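Local coordinates for protein plexin-A4 (Homo sapiens, PDB 4E74) that probably binds Rho-family GTPases through the ubiquitin-like domain in the cytoplasmic region of this plexin, a signalling protein, at residues D64-E68 against M77-D81. Numbering follows the deposited sequence. Where two conformers were deposited one is given.
Sequences DMDLE and MILQD
Leu-67 and Leu-79 meet across the antiparallel beta hairpin formed by strands 65-70 and 76-79, the latter the outermost strand within this chain on its side of the ubiquitin-like sheet. Leu-79 N donates to Leu-67 O over 2.9 Å in a nearly straight bond (168° at the hydrogen). On the buried face, CD2 of Leu-67 lies 4.2 Å from CD1 of Leu-79; Leu-67 also packs against Val-42 and Ile-46 of helix 39-50, and Leu-79 against Val-103 and Trp-69. The other face is more open. There Ile-78 spans two acidic residues: with CG1 anti to the carbonyl carbon (chi1 -61°) and the next torsion bent at -64°, CD1 comes to 3.8 Å from Glu-68 CB, while CG2 sits 3.9 Å from Asp-66 CG, the two side chains crossing nearly at right angles. Glu-68 OE1 forms a salt bridge with Arg-70, while CB and CG rest beside Ile-78 CD1. From Leu-67 back toward Asp-66 the strands diverge, and a water takes the place of the direct return bond between backbones. It accepts from Leu-67 N at 3.1 Å and donates to Leu-79 O at 2.7 Å, while its other hydrogen goes to Asp-66 OD1, also at 2.7 Å.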
loop_
_atom_site.group_PDB
_atom_site.type_symbol
_atom_site.label_atom_id
_atom_site.label_comp_id
_atom_site.label_asym_id
_atom_site.label_seq_id
_atom_site.Cartn_x
_atom_site.Cartn_y
_atom_site.Cartn_z
ATOM N N ASP A 64 -1.472 10.060 6.902
ATOM C CA ASP A 64 -0.736 11.285 6.690
ATOM C C ASP A 64 -1.515 12.347 5.923
ATOM O O ASP A 64 -0.965 13.387 5.591
ATOM C CB ASP A 64 0.578 10.982 5.942
ATOM C CG ASP A 64 1.538 10.102 6.758
ATOM O OD1 ASP A 64 1.449 10.051 8.022
ATOM O OD2 ASP A 64 2.378 9.437 6.118
ATOM N N MET A 65 -2.802 12.067 5.639
ATOM C CA MET A 65 -3.675 12.920 4.818
ATOM C C MET A 65 -4.955 13.175 5.629
ATOM O O MET A 65 -5.295 12.374 6.492
ATOM C CB MET A 65 -4.096 12.174 3.532
ATOM C CG MET A 65 -2.964 11.684 2.640
ATOM S SD MET A 65 -1.869 13.004 2.117
ATOM C CE MET A 65 -2.950 13.869 1.035
ATOM N N ASP A 66 -5.641 14.248 5.303
ATOM C CA ASP A 66 -6.987 14.539 5.858
ATOM C C ASP A 66 -8.007 14.662 4.723
ATOM O O ASP A 66 -7.719 15.152 3.630
ATOM C CB ASP A 66 -6.964 15.848 6.693
ATOM C CG ASP A 66 -6.577 15.630 8.111
ATOM O OD1 ASP A 66 -7.112 14.718 8.809
ATOM O OD2 ASP A 66 -5.699 16.442 8.592
ATOM N N LEU A 67 -9.261 14.254 5.009
ATOM C CA LEU A 67 -10.351 14.395 4.090
ATOM C C LEU A 67 -11.003 15.763 4.212
ATOM O O LEU A 67 -11.462 16.126 5.296
ATOM C CB LEU A 67 -11.420 13.318 4.363
ATOM C CG LEU A 67 -12.600 13.220 3.383
ATOM C CD1 LEU A 67 -12.177 12.945 1.924
ATOM C CD2 LEU A 67 -13.591 12.176 3.892
ATOM N N GLU A 68 -11.068 16.489 3.113
ATOM C CA GLU A 68 -11.682 17.832 3.108
ATOM C C GLU A 68 -12.981 17.801 2.329
ATOM O O GLU A 68 -12.995 17.513 1.122
ATOM C CB GLU A 68 -10.746 18.838 2.484
ATOM C CG GLU A 68 -11.185 20.309 2.560
ATOM C CD GLU A 68 -10.225 21.213 1.848
ATOM O OE1 GLU A 68 -9.987 21.026 0.627
ATOM O OE2 GLU A 68 -9.767 22.186 2.515
ATOM N N MET A 77 -14.495 21.750 5.007
ATOM C CA MET A 77 -14.477 21.173 6.326
ATOM C C MET A 77 -13.593 19.917 6.384
ATOM O O MET A 77 -13.729 19.015 5.547
ATOM C CB MET A 77 -15.930 20.842 6.765
ATOM C CG MET A 77 -16.880 22.064 6.793
ATOM S SD MET A 77 -18.436 21.605 7.560
ATOM C CE MET A 77 -17.993 20.031 8.315
ATOM N N ILE A 78 -12.759 19.814 7.404
ATOM C CA ILE A 78 -11.952 18.599 7.613
ATOM C C ILE A 78 -12.713 17.554 8.423
ATOM O O ILE A 78 -13.226 17.819 9.511
ATOM C CB ILE A 78 -10.588 18.922 8.262
ATOM C CG1 ILE A 78 -9.761 19.865 7.351
ATOM C CG2 ILE A 78 -9.847 17.634 8.594
ATOM C CD1 ILE A 78 -9.347 19.300 5.987
ATOM N N LEU A 79 -12.864 16.360 7.842
ATOM C CA LEU A 79 -13.513 15.232 8.467
ATOM C C LEU A 79 -12.460 14.238 8.894
ATOM O O LEU A 79 -11.431 14.076 8.203
ATOM C CB LEU A 79 -14.496 14.600 7.444
ATOM C CG LEU A 79 -15.466 15.508 6.695
ATOM C CD1 LEU A 79 -16.407 14.669 5.819
ATOM C CD2 LEU A 79 -16.258 16.380 7.700
ATOM N N GLN A 80 -12.661 13.609 10.049
ATOM C CA GLN A 80 -11.735 12.655 10.587
ATOM C C GLN A 80 -12.415 11.667 11.516
ATOM O O GLN A 80 -13.586 11.831 11.848
ATOM C CB GLN A 80 -10.561 13.368 11.311
ATOM C CG GLN A 80 -11.006 14.221 12.478
ATOM C CD GLN A 80 -9.829 14.943 13.152
ATOM O OE1 GLN A 80 -8.793 14.321 13.493
ATOM N NE2 GLN A 80 -10.025 16.207 13.441
ATOM N N ASP A 81 -11.700 10.635 11.901
ATOM C CA ASP A 81 -12.259 9.544 12.735
ATOM C C ASP A 81 -12.757 10.062 14.116
ATOM O O ASP A 81 -13.773 9.602 14.619
ATOM C CB ASP A 81 -11.234 8.461 13.012
ATOM C CG ASP A 81 -10.938 7.543 11.808
ATOM O OD1 ASP A 81 -11.657 7.582 10.788
ATOM O OD2 ASP A 81 -9.962 6.773 11.943
HETATM O O HOH W 1 -9.000 13.001 7.850
#